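Local atomic coordinates of Rnh (Ribonuclease H) (Chlorobaculum tepidum, PDB entry 3H08), a protein that probably acts as a magnesium-dependent endonuclease that cuts the RNA strand of RNA-DNA hybrids. Residues T6-G11 with S126-N131; G20-L25 with E48-I53; E61-Q66 with T113-T118; Y68-Y73 with F119-G124. The protein carries 3 engineered substitutions. All coordinates share one frame; numbering follows the deposited sequence.

Overall arrangement
All four contacts belong to one RNase H domain with a five-stranded mixed sheet ordered 31-39, 18-28, 4-13, 64-69, 116-121. Interaction 1 closes the longest loop of the four, joining strand 4-13 to the start of helix 129-144, and the other three are nested inside it. Interaction 2, packing helix 44-57 on strand 18-28, is complete before interactions 3 and 4 open. Those two share parallel strands 64-69 and 116-121, with centres about 17 Å apart. The centres of interactions 1 and 4 are about 9 Å apart. Interactions 1, 2 and 4 bring together Asp10, Glu48 and Asp70, predicted magnesium ligands, whereas interaction 3 lies away from this site.

Interaction 1: T6-G11 with S126-N131; sequences TIYTDG and SDNPYN
Asn128 OD1, which lies 3.8 Å from Tyr8 CE1, is gripped by two backbone amides of the helix that starts just after it. Asn131 N donates to Asn128 OD1 at 2.8 Å from above the carbonyl plane, and Tyr130 N adds a weak second bond, so Asn128 is the N-cap. Asparagine suits the place because its short amide can curl back: with chi1 at 67°, CG sits between the backbone N and the carbonyl carbon, and OD1 reaches the first turn. The other end of the amide is held too, since Asn128 ND2 donates almost straight to Asp127 OD2 at 2.9 Å, which fixes the rotation of the group.

Tyr8 supplies the flat surface of the contact. Tyr130 CB lies over the centre of its face, 3.3 Å from the ring centroid, a CH-pi contact, while the Tyr130 side chain runs alongside that of Tyr8, pointing the same way, the two ring planes tilted 31° apart. The amide of Asn131 meets the edge of the Tyr8 ring instead, with its plane turned 83° from that ring.

Tyr8 also meets the ring of Tyr68 from strand 64-69, and Tyr130 reaches Leu25 and Met27 of strand 18-28. The N-terminal turn of helix 129-144 thus rests on central strand 4-13 and on a neighbouring strand, beside Asp10, a predicted magnesium ligand.

Interaction 2: G20-L25 with E48-I53; sequences GGWGAL and ELMAAI
Met50 and Ala51 are the residues of helix 48-53 that meet Trp22, Gly23 and Ala24 of the strand; Glu48, two residues before Met50, points away from the strand. Met50 comes first along the contact. With chi1 at -169°, its CG stands opposite the backbone N and is carried over one face of the indole, toward the rim, 3.7 Å from Trp22 CD1. This methylene makes a CH-pi contact with the five-membered ring. The chain then bends at its next two torsions, which leaves SD above the same ring but farther off, 5.4 Å from the ring centroid, in a Met-aromatic contact. Methionine suits the place because its unbranched, flexible chain can lay a methylene on the indole, while the polarisable sulfur adds only a distant contact.

Ala51 is where the backbones are nearest, its CA lying 5.0 Å from Trp22 CA. Its methyl group fits against Trp22 CB at 3.8 Å and Gly23 O at 3.6 Å, and its carbonyl oxygen faces the methyl group of Ala24, with Ala51 O 4.0 Å from Ala24 CB. Small residues on both sides let the segment axes approach to 7.1 Å.

No hydrogen bond crosses between helix and strand, and the strand's backbone hydrogen-bonds to strands 4-13 and 31-39. The attachment is therefore apolar and dispersive, relying on close shape matching to seat helix 44-57 against the sheet.

Interaction 3: E61-Q66 with T113-T118; sequences EPARVQ and TLHRVT. Engineered in segment 61-66: Ala63 (natural residue Cys).
His115 presents the edge of its imidazole to Ala63, an engineered residue in place of the natural cysteine. Ala63 N lies almost in the ring plane and donates to His115 ND1 at 3.0 Å, a bond consistent with an ND1 that carries no proton. On the same edge, His115 CE1 comes within 3.2 Å of Glu61 O. The first torsion of the histidine, -56°, places the ring beside its own backbone N and within reach of the incoming chain. Histidine suits this corner because a flat ring with an acceptor at its edge can receive the backbone N-H of the neighbouring chain.

Farther along, Val65 and Val117 project from the same face, lie side by side and point the same way, Val65 CG1 and Val117 CG1 being 4.1 Å apart. Branched valines favour extended backbones and fill this face, which is covered by Leu56 of helix 44-57. Gln66 and Thr118 lie on the opposite face, where the glutamine bends at its second torsion and brings its amide across the threonine; Gln66 OE1 is hydrogen-bonded to His120 NE2.

The backbones are stitched together by Arg116 N to Ala63 O at 3.0 Å, Val65 N to Arg116 O at 2.9 Å and Thr118 N to Val65 O at 2.9 Å. This is the pattern of neighbouring parallel strands, here 64-69 and the edge strand 116-121, which are linked through intervening helices as in the beta-alpha-beta crossovers of the RNase H fold.

Interaction 4: Y68-Y73 with F119-G124; sequences YSDSAY and FHKVKG
First torsions of -72° in Tyr68 and -57° in His120 set both rings opposite their carbonyl carbons, which turns these cross-strand neighbours toward each other. They form an offset stack with centroids 4.5 Å apart and planes at 20°. The imidazole lies toward the rim of the phenol, with His120 CD2 3.6 Å from Tyr68 CZ. Val122 CG1 fits against the edge of the Tyr68 ring. Flat rings suit this face because they can pack closely against each other.

In the backbone, Ser69 N to His120 O and Val122 N to Ser69 O continue the parallel pairing of strands 64-69 and 116-121 in the RNase H fold, as far as the point where the chain leaves the sheet at Asp70, a predicted magnesium ligand. Asp70 OD1 is held by two donors arriving from opposite faces of its carboxylate: Gly124 N at 2.7 Å and, in a salt bridge, Lys121 NZ at 3.2 Å. Lysine is long enough to curl back here, and Lys121 NZ also donates to Val122 O at 2.8 Å. Its charge probably eases the closeness of that carbonyl to Asp70 OD1. Gly124 adopts a positive phi, where a side chain would press on the preceding carbonyl.

Ser69 OG, on the face away from the rings, accepts from Ser71 N at 3.0 Å in an ST turn. Ser71 then caps helix 72-79, its OG bonded to Leu74 N and hydrogen-bonded to Glu48 OE1, the carboxylate of another predicted magnesium ligand.

Interaction 1: T6-G11 with S126-N131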
# COMPACT_ATOMS: atom_id res chain seq x y z
N THR A 6 2.38 -10.01 8.29
CA THR A 6 1.09 -9.56 7.78
C THR A 6 1.10 -8.02 7.85
O THR A 6 1.48 -7.45 8.86
CB THR A 6 -0.04 -10.20 8.57
OG1 THR A 6 0.09 -11.62 8.49
CG2 THR A 6 -1.40 -9.76 8.06
N ILE A 7 0.72 -7.37 6.74
CA ILE A 7 0.75 -5.93 6.64
C ILE A 7 -0.62 -5.44 6.23
O ILE A 7 -1.22 -5.95 5.29
CB ILE A 7 1.83 -5.44 5.63
CG1 ILE A 7 3.17 -6.07 5.96
CG2 ILE A 7 1.89 -3.95 5.61
CD1 ILE A 7 4.29 -5.59 5.10
N TYR A 8 -1.09 -4.43 6.95
CA TYR A 8 -2.38 -3.79 6.72
C TYR A 8 -2.12 -2.37 6.28
O TYR A 8 -1.44 -1.63 6.97
CB TYR A 8 -3.20 -3.82 7.98
CG TYR A 8 -3.43 -5.20 8.53
CD1 TYR A 8 -4.55 -5.93 8.16
CD2 TYR A 8 -2.52 -5.79 9.42
CE1 TYR A 8 -4.79 -7.19 8.67
CE2 TYR A 8 -2.75 -7.04 9.91
CZ TYR A 8 -3.88 -7.76 9.52
OH TYR A 8 -4.14 -9.01 10.07
N THR A 9 -2.61 -2.00 5.12
CA THR A 9 -2.28 -0.71 4.53
C THR A 9 -3.55 0.09 4.22
O THR A 9 -4.59 -0.47 3.82
CB THR A 9 -1.42 -0.88 3.25
OG1 THR A 9 -2.21 -1.48 2.20
CG2 THR A 9 -0.22 -1.72 3.52
N ASP A 10 -3.44 1.42 4.30
CA ASP A 10 -4.55 2.33 3.96
C ASP A 10 -4.01 3.65 3.50
O ASP A 10 -3.01 4.12 4.01
CB ASP A 10 -5.52 2.55 5.15
CG ASP A 10 -6.89 3.20 4.74
OD1 ASP A 10 -6.91 4.41 4.36
OD2 ASP A 10 -7.98 2.54 4.90
N GLY A 11 -4.72 4.28 2.58
CA GLY A 11 -4.41 5.64 2.20
C GLY A 11 -5.68 6.45 2.14
O GLY A 11 -6.76 5.90 1.92
N SER A 126 -13.25 -0.37 7.85
CA SER A 126 -14.24 -1.06 8.66
C SER A 126 -13.93 -2.54 8.93
O SER A 126 -14.39 -3.09 9.92
CB SER A 126 -15.59 -1.01 7.96
OG SER A 126 -16.20 -2.29 7.97
N ASP A 127 -13.21 -3.17 8.01
CA ASP A 127 -13.22 -4.64 7.80
C ASP A 127 -12.67 -5.43 8.97
O ASP A 127 -13.12 -6.55 9.27
CB ASP A 127 -12.39 -4.90 6.53
CG ASP A 127 -12.28 -6.35 6.17
OD1 ASP A 127 -13.08 -6.82 5.34
OD2 ASP A 127 -11.35 -7.02 6.65
N ASN A 128 -11.68 -4.85 9.64
CA ASN A 128 -10.99 -5.47 10.75
C ASN A 128 -10.24 -4.36 11.49
O ASN A 128 -10.03 -3.28 10.90
CB ASN A 128 -10.03 -6.56 10.25
CG ASN A 128 -8.88 -6.00 9.45
OD1 ASN A 128 -7.90 -5.50 10.02
ND2 ASN A 128 -8.99 -6.08 8.11
N PRO A 129 -9.83 -4.58 12.74
CA PRO A 129 -9.23 -3.50 13.54
C PRO A 129 -7.87 -3.05 13.06
O PRO A 129 -7.41 -1.95 13.42
CB PRO A 129 -9.11 -4.08 14.95
CG PRO A 129 -9.41 -5.51 14.86
CD PRO A 129 -9.96 -5.84 13.50
N TYR A 130 -7.19 -3.91 12.29
CA TYR A 130 -5.83 -3.59 11.83
C TYR A 130 -5.85 -2.67 10.62
O TYR A 130 -5.17 -1.65 10.61
CB TYR A 130 -5.05 -4.86 11.61
CG TYR A 130 -5.14 -5.78 12.82
CD1 TYR A 130 -4.45 -5.48 14.00
CD2 TYR A 130 -5.96 -6.89 12.80
CE1 TYR A 130 -4.56 -6.32 15.13
CE2 TYR A 130 -6.07 -7.73 13.91
CZ TYR A 130 -5.36 -7.43 15.07
OH TYR A 130 -5.49 -8.26 16.17
N ASN A 131 -6.66 -2.97 9.62
CA ASN A 131 -6.89 -1.96 8.58
C ASN A 131 -7.50 -0.71 9.15
O ASN A 131 -7.19 0.37 8.70
CB ASN A 131 -7.74 -2.49 7.43
CG ASN A 131 -6.95 -3.33 6.48
OD1 ASN A 131 -6.13 -2.80 5.66
ND2 ASN A 131 -7.16 -4.60 6.55

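Interaction 2: G20-L25 with E48-I53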
# COMPACT_ATOMS: atom_id res chain seq x y z
N GLY A 20 -3.06 14.37 1.52
CA GLY A 20 -3.24 12.96 1.73
C GLY A 20 -2.33 12.37 2.76
O GLY A 20 -1.36 12.97 3.19
N GLY A 21 -2.66 11.15 3.16
CA GLY A 21 -1.83 10.41 4.08
C GLY A 21 -1.91 8.93 3.80
O GLY A 21 -2.82 8.44 3.13
N TRP A 22 -0.96 8.22 4.38
CA TRP A 22 -0.91 6.78 4.29
C TRP A 22 -0.51 6.21 5.65
O TRP A 22 0.15 6.87 6.45
CB TRP A 22 0.09 6.31 3.19
CG TRP A 22 1.44 6.90 3.32
CD1 TRP A 22 1.90 8.07 2.76
CD2 TRP A 22 2.52 6.42 4.13
NE1 TRP A 22 3.18 8.32 3.16
CE2 TRP A 22 3.58 7.33 4.00
CE3 TRP A 22 2.69 5.29 4.92
CZ2 TRP A 22 4.77 7.16 4.66
CZ3 TRP A 22 3.87 5.16 5.60
CH2 TRP A 22 4.89 6.06 5.44
N GLY A 23 -0.87 4.95 5.85
CA GLY A 23 -0.54 4.27 7.08
C GLY A 23 -0.37 2.79 6.81
O GLY A 23 -0.98 2.22 5.90
N ALA A 24 0.46 2.15 7.61
CA ALA A 24 0.63 0.71 7.54
C ALA A 24 0.90 0.17 8.94
O ALA A 24 1.63 0.78 9.72
CB ALA A 24 1.75 0.32 6.57
N LEU A 25 0.37 -1.01 9.19
CA LEU A 25 0.56 -1.75 10.41
C LEU A 25 1.15 -3.09 10.00
O LEU A 25 0.56 -3.82 9.17
CB LEU A 25 -0.79 -1.95 11.12
CG LEU A 25 -0.83 -2.75 12.38
CD1 LEU A 25 0.20 -2.29 13.30
CD2 LEU A 25 -2.23 -2.60 12.98
N GLU A 48 -2.98 4.98 -1.58
CA GLU A 48 -3.19 3.53 -1.49
C GLU A 48 -1.95 2.77 -1.88
O GLU A 48 -1.56 1.82 -1.21
CB GLU A 48 -4.37 3.13 -2.37
CG GLU A 48 -5.71 3.66 -1.82
CD GLU A 48 -6.89 3.61 -2.83
OE1 GLU A 48 -6.83 2.98 -3.92
OE2 GLU A 48 -7.93 4.22 -2.50
N LEU A 49 -1.31 3.18 -2.99
CA LEU A 49 -0.07 2.51 -3.41
C LEU A 49 1.05 2.83 -2.44
O LEU A 49 1.84 1.95 -2.09
CB LEU A 49 0.33 2.95 -4.79
CG LEU A 49 -0.58 2.60 -5.95
CD1 LEU A 49 0.15 2.91 -7.24
CD2 LEU A 49 -0.95 1.17 -5.92
N MET A 50 1.16 4.09 -2.06
CA MET A 50 2.24 4.50 -1.15
C MET A 50 2.21 3.74 0.16
O MET A 50 3.24 3.36 0.73
CB MET A 50 2.20 6.00 -0.90
CG MET A 50 3.43 6.49 -0.20
SD MET A 50 4.87 6.44 -1.27
CE MET A 50 4.48 7.75 -2.42
N ALA A 51 1.02 3.51 0.70
CA ALA A 51 0.92 2.73 1.95
C ALA A 51 1.56 1.35 1.80
O ALA A 51 2.25 0.89 2.68
CB ALA A 51 -0.46 2.64 2.38
N ALA A 52 1.27 0.67 0.69
CA ALA A 52 1.86 -0.64 0.42
C ALA A 52 3.37 -0.54 0.22
O ALA A 52 4.12 -1.37 0.74
CB ALA A 52 1.19 -1.26 -0.75
N ILE A 53 3.83 0.44 -0.54
CA ILE A 53 5.27 0.66 -0.74
C ILE A 53 6.01 0.85 0.57
O ILE A 53 7.00 0.20 0.84
CB ILE A 53 5.52 1.85 -1.66
CG1 ILE A 53 5.07 1.48 -3.10
CG2 ILE A 53 6.97 2.30 -1.61
CD1 ILE A 53 4.88 2.65 -4.01

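Interaction 3: E61-Q66 with T113-T118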
# COMPACT_ATOMS: atom_id res chain seq x y z
N GLU A 61 14.30 -7.51 6.34
CA GLU A 61 14.84 -8.63 5.60
C GLU A 61 13.79 -9.16 4.63
O GLU A 61 12.62 -8.88 4.80
CB GLU A 61 15.33 -9.71 6.55
CG GLU A 61 14.27 -10.45 7.33
CD GLU A 61 13.95 -9.84 8.71
OE1 GLU A 61 14.89 -9.46 9.45
OE2 GLU A 61 12.75 -9.77 9.07
N PRO A 62 14.21 -9.89 3.59
CA PRO A 62 13.22 -10.53 2.70
C PRO A 62 12.23 -11.36 3.50
O PRO A 62 12.63 -12.10 4.41
CB PRO A 62 14.09 -11.43 1.81
CG PRO A 62 15.34 -10.67 1.72
CD PRO A 62 15.56 -10.15 3.12
N ALA A 63 10.95 -11.24 3.15
CA ALA A 63 9.88 -11.89 3.88
C ALA A 63 8.82 -12.47 2.96
O ALA A 63 8.72 -12.11 1.77
CB ALA A 63 9.21 -10.87 4.82
N ARG A 64 8.00 -13.37 3.52
CA ARG A 64 6.73 -13.76 2.93
C ARG A 64 5.72 -12.81 3.54
O ARG A 64 5.71 -12.64 4.77
CB ARG A 64 6.40 -15.19 3.33
CG ARG A 64 5.14 -15.75 2.73
CD ARG A 64 5.13 -17.23 2.84
NE ARG A 64 3.91 -17.82 2.27
CZ ARG A 64 3.68 -19.13 2.18
NH1 ARG A 64 4.56 -20.01 2.65
NH2 ARG A 64 2.54 -19.55 1.63
N VAL A 65 4.86 -12.21 2.73
CA VAL A 65 3.98 -11.16 3.19
C VAL A 65 2.55 -11.46 2.79
O VAL A 65 2.25 -11.79 1.64
CB VAL A 65 4.40 -9.76 2.64
CG1 VAL A 65 3.41 -8.69 3.08
CG2 VAL A 65 5.82 -9.44 3.04
N GLN A 66 1.65 -11.30 3.75
CA GLN A 66 0.21 -11.26 3.45
C GLN A 66 -0.21 -9.80 3.65
O GLN A 66 -0.11 -9.28 4.74
CB GLN A 66 -0.55 -12.15 4.44
CG GLN A 66 -0.13 -13.61 4.38
CD GLN A 66 -0.73 -14.34 3.21
OE1 GLN A 66 -1.82 -14.05 2.82
NE2 GLN A 66 -0.03 -15.33 2.70
N THR A 113 9.70 -8.33 -5.78
CA THR A 113 10.82 -9.20 -6.01
C THR A 113 11.57 -9.50 -4.70
O THR A 113 11.98 -10.64 -4.46
CB THR A 113 11.79 -8.55 -7.01
OG1 THR A 113 11.10 -8.31 -8.25
CG2 THR A 113 12.99 -9.43 -7.28
N LEU A 114 11.76 -8.49 -3.87
CA LEU A 114 12.41 -8.69 -2.57
C LEU A 114 11.58 -9.58 -1.68
O LEU A 114 12.13 -10.38 -0.93
CB LEU A 114 12.66 -7.36 -1.87
CG LEU A 114 13.59 -6.40 -2.59
CD1 LEU A 114 13.75 -5.15 -1.76
CD2 LEU A 114 14.91 -7.05 -2.84
N HIS A 115 10.26 -9.38 -1.72
CA HIS A 115 9.36 -10.07 -0.82
C HIS A 115 8.37 -10.86 -1.63
O HIS A 115 8.01 -10.45 -2.73
CB HIS A 115 8.62 -9.04 0.05
CG HIS A 115 9.55 -8.15 0.81
ND1 HIS A 115 10.34 -8.62 1.83
CD2 HIS A 115 9.85 -6.84 0.67
CE1 HIS A 115 11.09 -7.64 2.30
NE2 HIS A 115 10.83 -6.55 1.60
N ARG A 116 7.90 -11.98 -1.08
CA ARG A 116 6.89 -12.79 -1.78
C ARG A 116 5.55 -12.44 -1.19
O ARG A 116 5.22 -12.82 -0.06
CB ARG A 116 7.23 -14.27 -1.66
CG ARG A 116 8.57 -14.59 -2.33
CD ARG A 116 8.66 -16.00 -2.80
NE ARG A 116 9.79 -16.20 -3.70
CZ ARG A 116 9.70 -16.22 -5.02
NH1 ARG A 116 8.53 -16.06 -5.63
NH2 ARG A 116 10.79 -16.41 -5.74
N VAL A 117 4.81 -11.61 -1.92
CA VAL A 117 3.63 -10.93 -1.39
C VAL A 117 2.33 -11.46 -1.98
O VAL A 117 2.19 -11.61 -3.18
CB VAL A 117 3.70 -9.40 -1.65
CG1 VAL A 117 2.59 -8.66 -0.90
CG2 VAL A 117 5.06 -8.84 -1.27
N THR A 118 1.39 -11.77 -1.10
CA THR A 118 0.04 -12.07 -1.51
C THR A 118 -0.78 -10.87 -1.08
O THR A 118 -0.60 -10.34 0.00
CB THR A 118 -0.48 -13.35 -0.87
OG1 THR A 118 -0.35 -13.25 0.55
CG2 THR A 118 0.32 -14.53 -1.34

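Interaction 4: Y68-Y73 with F119-G124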
# COMPACT_ATOMS: atom_id res chain seq x y z
N TYR A 68 -3.02 -6.84 3.33
CA TYR A 68 -4.46 -6.53 3.33
C TYR A 68 -4.68 -5.05 3.04
O TYR A 68 -4.20 -4.18 3.79
CB TYR A 68 -5.08 -6.87 4.69
CG TYR A 68 -5.18 -8.35 4.91
CD1 TYR A 68 -6.34 -9.03 4.59
CD2 TYR A 68 -4.09 -9.07 5.36
CE1 TYR A 68 -6.42 -10.40 4.79
CE2 TYR A 68 -4.15 -10.45 5.55
CZ TYR A 68 -5.32 -11.12 5.23
OH TYR A 68 -5.44 -12.47 5.43
N SER A 69 -5.39 -4.75 1.95
CA SER A 69 -5.70 -3.38 1.54
C SER A 69 -7.16 -3.20 1.13
O SER A 69 -7.73 -4.09 0.55
CB SER A 69 -4.80 -3.02 0.33
OG SER A 69 -5.02 -1.71 -0.17
N ASP A 70 -7.76 -2.02 1.36
CA ASP A 70 -9.11 -1.73 0.79
C ASP A 70 -9.02 -1.25 -0.65
O ASP A 70 -10.05 -1.01 -1.28
CB ASP A 70 -9.85 -0.69 1.62
CG ASP A 70 -11.25 -0.43 1.13
OD1 ASP A 70 -12.03 -1.41 1.02
OD2 ASP A 70 -11.57 0.74 0.88
N SER A 71 -7.80 -1.18 -1.19
CA SER A 71 -7.60 -0.60 -2.52
C SER A 71 -7.79 -1.61 -3.63
O SER A 71 -6.94 -2.48 -3.87
CB SER A 71 -6.22 0.03 -2.63
OG SER A 71 -5.93 0.52 -3.92
N ALA A 72 -8.90 -1.48 -4.36
CA ALA A 72 -9.12 -2.30 -5.54
C ALA A 72 -8.06 -2.00 -6.60
O ALA A 72 -7.59 -2.90 -7.27
CB ALA A 72 -10.47 -2.07 -6.08
N TYR A 73 -7.68 -0.73 -6.71
CA TYR A 73 -6.64 -0.28 -7.63
C TYR A 73 -5.39 -1.10 -7.46
O TYR A 73 -4.86 -1.65 -8.41
CB TYR A 73 -6.38 1.21 -7.37
CG TYR A 73 -5.35 1.86 -8.27
CD1 TYR A 73 -5.53 1.91 -9.65
CD2 TYR A 73 -4.21 2.47 -7.73
CE1 TYR A 73 -4.57 2.52 -10.48
CE2 TYR A 73 -3.31 3.11 -8.54
CZ TYR A 73 -3.47 3.14 -9.89
OH TYR A 73 -2.53 3.77 -10.68
N PHE A 119 -1.67 -10.44 -1.95
CA PHE A 119 -2.51 -9.27 -1.74
C PHE A 119 -3.96 -9.73 -1.53
O PHE A 119 -4.49 -10.55 -2.30
CB PHE A 119 -2.43 -8.35 -2.99
CG PHE A 119 -1.08 -7.68 -3.17
CD1 PHE A 119 -0.85 -6.38 -2.68
CD2 PHE A 119 -0.01 -8.37 -3.74
CE1 PHE A 119 0.40 -5.80 -2.80
CE2 PHE A 119 1.24 -7.77 -3.87
CZ PHE A 119 1.43 -6.49 -3.42
N HIS A 120 -4.60 -9.11 -0.55
CA HIS A 120 -5.97 -9.39 -0.19
C HIS A 120 -6.75 -8.11 -0.15
O HIS A 120 -6.31 -7.16 0.48
CB HIS A 120 -6.04 -10.04 1.20
CG HIS A 120 -5.23 -11.29 1.33
ND1 HIS A 120 -5.66 -12.52 0.86
CD2 HIS A 120 -4.02 -11.50 1.89
CE1 HIS A 120 -4.74 -13.43 1.13
NE2 HIS A 120 -3.75 -12.84 1.78
N LYS A 121 -7.90 -8.11 -0.78
CA LYS A 121 -8.84 -6.98 -0.72
C LYS A 121 -9.72 -7.08 0.52
O LYS A 121 -10.35 -8.14 0.77
CB LYS A 121 -9.72 -7.03 -1.96
CG LYS A 121 -10.81 -6.01 -2.00
CD LYS A 121 -10.28 -4.62 -2.16
CE LYS A 121 -11.36 -3.63 -2.59
NZ LYS A 121 -12.28 -3.30 -1.49
N VAL A 122 -9.82 -5.97 1.25
CA VAL A 122 -10.76 -5.91 2.35
C VAL A 122 -11.91 -5.03 1.99
O VAL A 122 -11.78 -4.20 1.09
CB VAL A 122 -10.11 -5.48 3.66
CG1 VAL A 122 -8.96 -6.44 4.01
CG2 VAL A 122 -9.64 -4.05 3.63
N LYS A 123 -13.03 -5.22 2.68
CA LYS A 123 -14.29 -4.56 2.32
C LYS A 123 -14.50 -3.36 3.19
O LYS A 123 -15.11 -3.43 4.24
CB LYS A 123 -15.48 -5.55 2.41
CG LYS A 123 -15.28 -6.78 1.51
CD LYS A 123 -16.56 -7.37 0.98
CE LYS A 123 -16.27 -8.47 -0.05
NZ LYS A 123 -17.49 -8.91 -0.78
N GLY A 124 -13.95 -2.24 2.74
CA GLY A 124 -13.87 -1.02 3.54
C GLY A 124 -12.57 -1.00 4.33
O GLY A 124 -12.27 -1.96 5.04